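Local coordinates for protein nucleoporin NUP82 (Saccharomyces cerevisiae, PDB 3PBP) that serves as a structural constituent of the nuclear pore complex, this chain being its N-terminal domain, which interacts with NUP116, at residues His70-Thr75 and Lys128-His133. The protein carries 1 engineered substitution. Numbering follows the deposited sequence.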
ATOM      1  N   HIS A  70      14.141  12.495  -5.726  1.00 59.30           N
ATOM      2  CA  HIS A  70      14.372  11.401  -4.785  1.00 59.80           C
ATOM      3  C   HIS A  70      15.032  10.337  -5.660  1.00 59.07           C
ATOM      4  O   HIS A  70      14.723  10.242  -6.861  1.00 59.15           O
ATOM      5  CB  HIS A  70      13.072  10.807  -4.258  1.00 62.09           C
ATOM      6  CG  HIS A  70      12.286  11.719  -3.370  1.00 66.49           C
ATOM      7  ND1 HIS A  70      11.675  12.867  -3.828  1.00 68.41           N
ATOM      8  CD2 HIS A  70      11.947  11.610  -2.064  1.00 67.88           C
ATOM      9  CE1 HIS A  70      10.988  13.422  -2.844  1.00 68.12           C
ATOM     10  NE2 HIS A  70      11.136  12.678  -1.763  1.00 68.19           N
ATOM     11  N   VAL A  71      15.960   9.564  -5.103  1.00 56.66           N
ATOM     12  CA  VAL A  71      16.559   8.493  -5.899  1.00 55.15           C
ATOM     13  C   VAL A  71      16.623   7.238  -5.037  1.00 54.58           C
ATOM     14  O   VAL A  71      17.018   7.288  -3.863  1.00 55.75           O
ATOM     15  CB  VAL A  71      17.988   8.840  -6.445  1.00 53.81           C
ATOM     16  CG1 VAL A  71      18.045  10.269  -6.933  1.00 54.94           C
ATOM     17  CG2 VAL A  71      19.012   8.606  -5.414  1.00 53.53           C
ATOM     18  N   ILE A  72      16.198   6.114  -5.601  1.00 51.98           N
ATOM     19  CA  ILE A  72      16.228   4.863  -4.866  1.00 49.85           C
ATOM     20  C   ILE A  72      16.962   3.837  -5.696  1.00 49.29           C
ATOM     21  O   ILE A  72      17.114   3.995  -6.901  1.00 49.70           O
ATOM     22  CB  ILE A  72      14.804   4.342  -4.564  1.00 49.18           C
ATOM     23  CG1 ILE A  72      14.024   4.195  -5.866  1.00 49.92           C
ATOM     24  CG2 ILE A  72      14.085   5.300  -3.645  1.00 45.92           C
ATOM     25  CD1 ILE A  72      12.673   3.578  -5.700  1.00 49.01           C
ATOM     26  N   SER A  73      17.402   2.775  -5.043  1.00 49.65           N
ATOM     27  CA  SER A  73      18.136   1.716  -5.716  1.00 49.87           C
ATOM     28  C   SER A  73      17.423   0.386  -5.592  1.00 49.15           C
ATOM     29  O   SER A  73      16.755   0.128  -4.601  1.00 49.47           O
ATOM     30  CB  SER A  73      19.530   1.598  -5.103  1.00 51.17           C
ATOM     31  OG  SER A  73      20.160   0.380  -5.469  1.00 55.23           O
ATOM     32  N   SER A  74      17.540  -0.459  -6.607  1.00 48.83           N
ATOM     33  CA  SER A  74      16.925  -1.768  -6.513  1.00 48.22           C
ATOM     34  C   SER A  74      17.823  -2.532  -5.530  1.00 47.79           C
ATOM     35  O   SER A  74      19.023  -2.274  -5.449  1.00 45.17           O
ATOM     36  CB  SER A  74      16.919  -2.448  -7.877  1.00 48.03           C
ATOM     37  OG  SER A  74      18.233  -2.725  -8.309  1.00 49.62           O
ATOM     38  N   THR A  75      17.247  -3.459  -4.770  1.00 49.13           N
ATOM     39  CA  THR A  75      18.036  -4.217  -3.800  1.00 49.00           C
ATOM     40  C   THR A  75      19.198  -4.947  -4.459  1.00 48.68           C
ATOM     41  O   THR A  75      20.268  -5.080  -3.865  1.00 48.35           O
ATOM     42  CB  THR A  75      17.156  -5.223  -3.053  1.00 50.05           C
ATOM     43  OG1 THR A  75      16.227  -4.507  -2.235  1.00 50.55           O
ATOM     44  CG2 THR A  75      17.989  -6.119  -2.165  1.00 50.62           C
ATOM     45  N   LYS A 128       3.905  10.943  -6.008  1.00 57.28           N
ATOM     46  CA  LYS A 128       4.142  11.091  -4.585  1.00 56.23           C
ATOM     47  C   LYS A 128       5.265  10.148  -4.125  1.00 55.67           C
ATOM     48  O   LYS A 128       6.160  10.548  -3.364  1.00 55.69           O
ATOM     49  CB  LYS A 128       2.850  10.801  -3.817  1.00 56.27           C
ATOM     50  CG  LYS A 128       2.934  11.113  -2.336  1.00 57.13           C
ATOM     51  CD  LYS A 128       1.598  10.906  -1.640  1.00 57.71           C
ATOM     52  CE  LYS A 128       1.709  11.265  -0.158  1.00 58.72           C
ATOM     53  NZ  LYS A 128       0.394  11.248   0.541  1.00 59.52           N
ATOM     54  N   LYS A 129       5.225   8.903  -4.596  1.00 53.74           N
ATOM     55  CA  LYS A 129       6.240   7.932  -4.217  1.00 52.00           C
ATOM     56  C   LYS A 129       6.437   6.848  -5.271  1.00 50.85           C
ATOM     57  O   LYS A 129       5.501   6.497  -5.994  1.00 50.03           O
ATOM     58  CB  LYS A 129       5.878   7.283  -2.880  1.00 51.49           C
ATOM     59  CG  LYS A 129       7.024   6.503  -2.295  1.00 51.32           C
ATOM     60  CD  LYS A 129       6.694   5.872  -0.962  1.00 53.67           C
ATOM     61  CE  LYS A 129       7.963   5.249  -0.369  1.00 55.94           C
ATOM     62  NZ  LYS A 129       7.800   4.657   0.989  1.00 57.95           N
ATOM     63  N   VAL A 130       7.665   6.329  -5.342  1.00 49.66           N
ATOM     64  CA  VAL A 130       8.033   5.267  -6.280  1.00 46.85           C
ATOM     65  C   VAL A 130       8.810   4.161  -5.582  1.00 44.66           C
ATOM     66  O   VAL A 130       9.664   4.419  -4.752  1.00 42.38           O
ATOM     67  CB  VAL A 130       8.908   5.803  -7.424  1.00 46.66           C
ATOM     68  CG1 VAL A 130       9.328   4.652  -8.345  1.00 47.29           C
ATOM     69  CG2 VAL A 130       8.144   6.855  -8.199  1.00 46.18           C
ATOM     70  N   LEU A 131       8.511   2.924  -5.942  1.00 45.43           N
ATOM     71  CA  LEU A 131       9.179   1.758  -5.361  1.00 45.39           C
ATOM     72  C   LEU A 131       9.432   0.703  -6.419  1.00 45.82           C
ATOM     73  O   LEU A 131       8.605   0.515  -7.317  1.00 47.15           O
ATOM     74  CB  LEU A 131       8.289   1.095  -4.309  1.00 43.92           C
ATOM     75  CG  LEU A 131       7.953   1.821  -3.022  1.00 42.19           C
ATOM     76  CD1 LEU A 131       6.982   0.990  -2.232  1.00 39.29           C
ATOM     77  CD2 LEU A 131       9.229   2.062  -2.254  1.00 41.39           C
ATOM     78  N   PHE A 132      10.558   0.006  -6.320  1.00 45.74           N
ATOM     79  CA  PHE A 132      10.815  -1.093  -7.248  1.00 44.81           C
ATOM     80  C   PHE A 132       9.987  -2.271  -6.717  1.00 45.11           C
ATOM     81  O   PHE A 132       9.806  -2.406  -5.508  1.00 46.06           O
ATOM     82  CB  PHE A 132      12.274  -1.503  -7.211  1.00 42.75           C
ATOM     83  CG  PHE A 132      13.142  -0.739  -8.133  1.00 44.83           C
ATOM     84  CD1 PHE A 132      13.018  -0.888  -9.515  1.00 45.89           C
ATOM     85  CD2 PHE A 132      14.102   0.129  -7.628  1.00 45.15           C
ATOM     86  CE1 PHE A 132      13.846  -0.174 -10.389  1.00 45.68           C
ATOM     87  CE2 PHE A 132      14.936   0.848  -8.486  1.00 47.03           C
ATOM     88  CZ  PHE A 132      14.808   0.697  -9.871  1.00 46.41           C
ATOM     89  N   HIS A 133       9.467  -3.118  -7.596  1.00 45.62           N
ATOM     90  CA  HIS A 133       8.726  -4.266  -7.105  1.00 45.42           C
ATOM     91  C   HIS A 133       9.838  -5.209  -6.649  1.00 45.99           C
ATOM     92  O   HIS A 133      10.728  -5.558  -7.421  1.00 47.23           O
ATOM     93  CB  HIS A 133       7.871  -4.891  -8.207  1.00 43.11           C
ATOM     94  CG  HIS A 133       6.895  -5.907  -7.699  1.00 42.96           C
ATOM     95  ND1 HIS A 133       7.287  -7.117  -7.162  1.00 42.62           N
ATOM     96  CD2 HIS A 133       5.543  -5.890  -7.639  1.00 42.96           C
ATOM     97  CE1 HIS A 133       6.217  -7.802  -6.798  1.00 41.18           C
ATOM     98  NE2 HIS A 133       5.145  -7.081  -7.076  1.00 41.07           N
TER
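Phe132 and Ile72 carry the contact between two nearly parallel strands, their short axes 14° apart, with no hydrogen bond between them. From CB, the Phe132 side chain sets CG anti to its own carbonyl carbon (chi1 -88°), which sends the ring across to the chain at Ser74. Ser74 CB sits over one face, nearest CD2 and CE2 and offset toward the rim, a CH-pi contact 4.0 Å from the ring centroid and 18° off its normal. CD2 also meets Ile72 CD1 at 4.2 Å, and CE2 lies 3.5 Å from Ser74 N, with Ile72 O near the ring plane at its edge. The ring packs further on Leu79, Ile142 and Ile156 of the two blades, so a large, flat apolar residue suits this place; the Ser74 hydroxyl is occupied with Ser76 and the amide of Leu79. Ile72, long and branched, rests CD1 on the Val130 backbone, nearest its carbonyl O (3.3 Å), with Leu131 CA and Val130 CG1 beyond at 4.0 and 4.4 Å. A leucine in place of Phe132 would probably leave Ser74 CB without its aromatic face and open a gap beside Ile72 CD1. Each strand is hydrogen-bonded within its own sheet, 70-73 to 79-83 and 127-132 to 141-146, so side-chain packing, not backbone pairing, joins the inner strands and the turn after 70-73 in successive four-stranded antiparallel blades, as in a beta-propeller.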